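PDB 6SJQ: flagellar pocket-related cytoskeletal protein from Trypanosoma brucei, which serves as a cytoskeletal component of the flagellar pocket collar, its N-terminal ubiquitin-fold domain carrying a long structured loop for protein binding. Local coordinates for residues L48-P51 and D52-S56; P94-E97 and W98-E101. All blocks are in the same frame, centred on the assembly; numbering follows the deposited sequence. Where two conformers were deposited one is given.

Both contacts are local and belong to loops of one ubiquitin-fold domain. Following the chain from the N terminus, strands 6-14 and 17-25 and helix 31-49 come first; contact 1 (48-56) then turns the chain just past the helix, on the way to strand 63-68. Contact 2 (94-101) folds the chain back after strand 87-92. They lie in series, neither nested nor crossed, with centres about 14 Å apart. Their loops nevertheless meet: Val54 CG1 lies 3.8 Å from Trp98 NE1 and Pro55 CD 3.7 Å from Trp98 CZ2, so the indole joins the exit from the helix to the segment following strand 87-92.

Contact 1 of 2, residues L48-P51 and D52-S56; sequences LRRP and DNVPS
Val54 N donates to Pro51 O (3.0 Å), closing a type I beta turn from Pro51 to Val54 after Arg50 has left the helical conformation of helix 31-49. In the Pro51 and Val54 side chains, the proline ring crosses the valine at a slant and Pro51 CG rests 3.8 Å from Val54 CG2. Arg50, just before the turn, reaches across to its last residue: the chain runs straight to CD and then bends at chi3 (51°), bringing the guanidinium round to the carbonyl of Val54, four residues on. Arg50 NH1 donates to Val54 O at 2.8 Å, with the oxygen at the edge of the guanidinium and close to its plane; the C=O...N angle of 176° puts the nitrogen almost in line with the carbonyl. Ser56 OG stands over one face of the Arg50 guanidinium, 3.5 Å above its plane and offset toward the rim. Val54 O lies 3.2 Å from Arg50 CD, and the arginine methylenes run past the valine in the opposite sense, Arg50 CG at 3.9 Å from Val54 CG1. Asn53 folds back toward the start of the turn, with CG between its backbone N and carbonyl carbon (chi1 40°), and its OD1 comes within 3.1 Å of Pro51 CB. Pro51 also touches Phe15 of the loop between the first two strands, and Pro55 O accepts from His57 ND1. This is a type I beta turn backed by a side-chain-to-main-chain hydrogen bond from the preceding arginine, at the surface where the ubiquitin fold leaves its central helix for strand 63-68.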
# COMPACT_ATOMS: atom_id res chain seq x y z
N LEU A 48 -6.45 3.43 12.84
CA LEU A 48 -6.01 2.62 13.97
C LEU A 48 -4.82 3.25 14.69
O LEU A 48 -4.78 3.28 15.93
CB LEU A 48 -5.58 1.24 13.45
CG LEU A 48 -4.93 0.39 14.54
CD1 LEU A 48 -5.94 0.07 15.64
CD2 LEU A 48 -4.37 -0.86 13.93
N ARG A 49 -3.86 3.76 13.92
CA ARG A 49 -2.59 4.25 14.49
C ARG A 49 -2.60 5.73 14.91
O ARG A 49 -1.68 6.20 15.58
CB ARG A 49 -1.43 4.05 13.47
CG ARG A 49 -1.24 2.65 12.94
CD ARG A 49 -0.77 1.69 14.00
NE ARG A 49 -0.67 0.33 13.48
CZ ARG A 49 -0.47 -0.75 14.24
NH1 ARG A 49 -0.36 -0.63 15.56
NH2 ARG A 49 -0.39 -1.95 13.67
N ARG A 50 -3.63 6.46 14.49
CA ARG A 50 -3.68 7.90 14.66
C ARG A 50 -3.44 8.30 16.11
O ARG A 50 -4.20 7.88 16.98
CB ARG A 50 -5.04 8.43 14.25
CG ARG A 50 -5.10 9.94 14.13
CD ARG A 50 -6.45 10.40 13.58
NE ARG A 50 -7.58 9.82 14.31
CZ ARG A 50 -8.05 10.27 15.47
NH1 ARG A 50 -7.47 11.31 16.07
NH2 ARG A 50 -9.08 9.68 16.05
N PRO A 51 -2.41 9.10 16.35
CA PRO A 51 -2.11 9.63 17.69
C PRO A 51 -3.25 10.58 18.09
O PRO A 51 -3.79 11.23 17.20
CB PRO A 51 -0.82 10.42 17.47
CG PRO A 51 -0.32 10.07 16.11
CD PRO A 51 -1.51 9.64 15.32
N ASP A 52 -3.61 10.70 19.36
CA ASP A 52 -4.78 11.52 19.66
C ASP A 52 -4.55 13.02 19.42
O ASP A 52 -5.48 13.82 19.51
CB ASP A 52 -5.39 11.24 21.05
CG ASP A 52 -4.43 11.51 22.19
OD1 ASP A 52 -3.46 12.27 22.01
OD2 ASP A 52 -4.67 10.96 23.29
N ASN A 53 -3.31 13.37 19.08
CA ASN A 53 -3.00 14.74 18.65
C ASN A 53 -2.94 14.97 17.13
O ASN A 53 -2.39 15.97 16.66
CB ASN A 53 -1.70 15.22 19.32
CG ASN A 53 -0.63 14.13 19.38
OD1 ASN A 53 -0.94 12.94 19.30
ND2 ASN A 53 0.63 14.54 19.55
N VAL A 54 -3.51 14.05 16.36
CA VAL A 54 -3.51 14.17 14.90
C VAL A 54 -4.96 14.08 14.43
O VAL A 54 -5.70 13.20 14.88
CB VAL A 54 -2.66 13.05 14.26
CG1 VAL A 54 -2.97 12.89 12.76
CG2 VAL A 54 -1.18 13.33 14.46
N PRO A 55 -5.38 15.00 13.55
CA PRO A 55 -6.75 15.02 13.04
C PRO A 55 -6.98 13.82 12.13
O PRO A 55 -6.05 13.34 11.48
CB PRO A 55 -6.81 16.30 12.20
CG PRO A 55 -5.58 17.09 12.57
CD PRO A 55 -4.57 16.08 12.97
N SER A 56 -8.22 13.37 12.06
CA SER A 56 -8.58 12.23 11.23
C SER A 56 -8.33 12.53 9.75
O SER A 56 -8.56 13.64 9.27
CB SER A 56 -10.06 11.88 11.45
OG SER A 56 -10.31 11.60 12.81

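Contact 2 of 2, residues P94-E97 and W98-E101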
# COMPACT_ATOMS: atom_id res chain seq x y z
N PRO A 94 0.56 12.29 -1.86
CA PRO A 94 1.03 13.67 -2.10
C PRO A 94 1.65 14.18 -0.81
O PRO A 94 1.32 13.65 0.25
CB PRO A 94 -0.26 14.44 -2.39
CG PRO A 94 -1.26 13.40 -2.81
CD PRO A 94 -0.89 12.16 -2.04
N PRO A 95 2.53 15.20 -0.88
CA PRO A 95 3.14 15.76 0.33
C PRO A 95 2.11 16.12 1.42
O PRO A 95 1.07 16.70 1.11
CB PRO A 95 3.83 17.03 -0.18
CG PRO A 95 4.23 16.67 -1.59
CD PRO A 95 3.09 15.79 -2.11
N ASN A 96 2.40 15.76 2.66
CA ASN A 96 1.48 15.96 3.77
C ASN A 96 2.25 16.02 5.08
O ASN A 96 3.44 15.66 5.11
CB ASN A 96 0.46 14.81 3.81
CG ASN A 96 1.12 13.49 4.10
OD1 ASN A 96 1.24 13.08 5.27
ND2 ASN A 96 1.57 12.80 3.05
N GLU A 97 1.58 16.40 6.16
CA GLU A 97 2.21 16.67 7.46
C GLU A 97 2.64 15.45 8.27
O GLU A 97 3.49 15.56 9.16
CB GLU A 97 1.23 17.44 8.37
CG GLU A 97 0.56 18.67 7.77
CD GLU A 97 -0.51 19.24 8.70
OE1 GLU A 97 -0.23 19.41 9.91
OE2 GLU A 97 -1.63 19.51 8.23
N TRP A 98 2.03 14.31 8.01
CA TRP A 98 2.13 13.20 8.95
C TRP A 98 2.90 12.01 8.43
O TRP A 98 3.44 11.25 9.23
CB TRP A 98 0.74 12.75 9.39
CG TRP A 98 -0.06 13.88 9.89
CD1 TRP A 98 0.17 14.61 11.03
CD2 TRP A 98 -1.21 14.46 9.28
NE1 TRP A 98 -0.77 15.59 11.16
CE2 TRP A 98 -1.63 15.53 10.09
CE3 TRP A 98 -1.92 14.18 8.11
CZ2 TRP A 98 -2.74 16.31 9.79
CZ3 TRP A 98 -3.02 14.95 7.80
CH2 TRP A 98 -3.42 16.01 8.64
N HIS A 99 2.95 11.86 7.11
CA HIS A 99 3.53 10.66 6.53
C HIS A 99 4.62 11.00 5.54
O HIS A 99 4.35 11.57 4.48
CB HIS A 99 2.43 9.84 5.83
CG HIS A 99 1.22 9.64 6.68
ND1 HIS A 99 1.21 8.81 7.78
CD2 HIS A 99 -0.02 10.20 6.62
CE1 HIS A 99 0.02 8.86 8.36
NE2 HIS A 99 -0.74 9.68 7.67
N LYS A 100 5.86 10.67 5.90
CA LYS A 100 6.98 10.95 5.02
C LYS A 100 7.74 9.69 4.69
O LYS A 100 7.74 8.71 5.46
CB LYS A 100 7.90 12.04 5.61
CG LYS A 100 8.03 12.03 7.12
CD LYS A 100 7.08 13.04 7.76
CE LYS A 100 7.43 13.25 9.25
NZ LYS A 100 6.36 13.98 10.00
N GLU A 101 8.37 9.70 3.52
CA GLU A 101 9.11 8.56 3.03
C GLU A 101 10.30 8.25 3.92
O GLU A 101 10.90 9.15 4.52
CB GLU A 101 9.57 8.80 1.59
CG GLU A 101 8.44 8.89 0.57
CD GLU A 101 7.71 10.23 0.59
OE1 GLU A 101 8.05 11.09 1.43
OE2 GLU A 101 6.79 10.42 -0.23
O HOH W 1 3.38 10.20 2.55
O HOH W 2 5.08 13.61 2.82
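Asn96 holds CG between its backbone N and carbonyl carbon (chi1 64°), which places OD1 within reach of the backbone N-H groups of Trp98 and His99; Glu97 and Trp98, each with CG beside its own backbone N, lie side by side and point the same way. Asn96 OD1 takes two backbone bonds, from Trp98 N at 3.1 Å and from His99 N at 2.8 Å. Both donors come from the same face of the amide, tilted from its plane. The other end of the amide is fixed as well: Asn96 ND2 gives a nearly straight bond to Pro94 O (2.9 Å, N-H...O 172°) that lies in both the amide and the carbonyl planes, so the group is held against rotation from both ends. Asn96 ND2 also reaches a water at 3.2 Å, which donates a hydrogen bond to His99 O (2.6 Å), bridging the two alongside a weak direct bond from Asn96 ND2 to His99 O. Beside the amide, Glu97 CB sits over the five-membered ring of Trp98, 3.8 Å from its centroid and close to the ring normal, a CH-pi contact. The extended glutamate runs on alongside the indole to its rim, where Glu97 OE2 is 3.7 Å from Trp98 CZ2, the carboxylate tilted 30° to the ring. Lys100 NZ makes a weak bond back to Glu97 O. His57 stacks on Trp98 and shares a hydrogen bond with His99 NE2, while His99 ND1 accepts from Phe15 N, tying this loop to the one between strands 6-14 and 17-25. With the side-chain oxygen bonded to the amide two residues on, this is an Asx turn, here reversing the chain after the last strand, 87-92, of the ubiquitin fold.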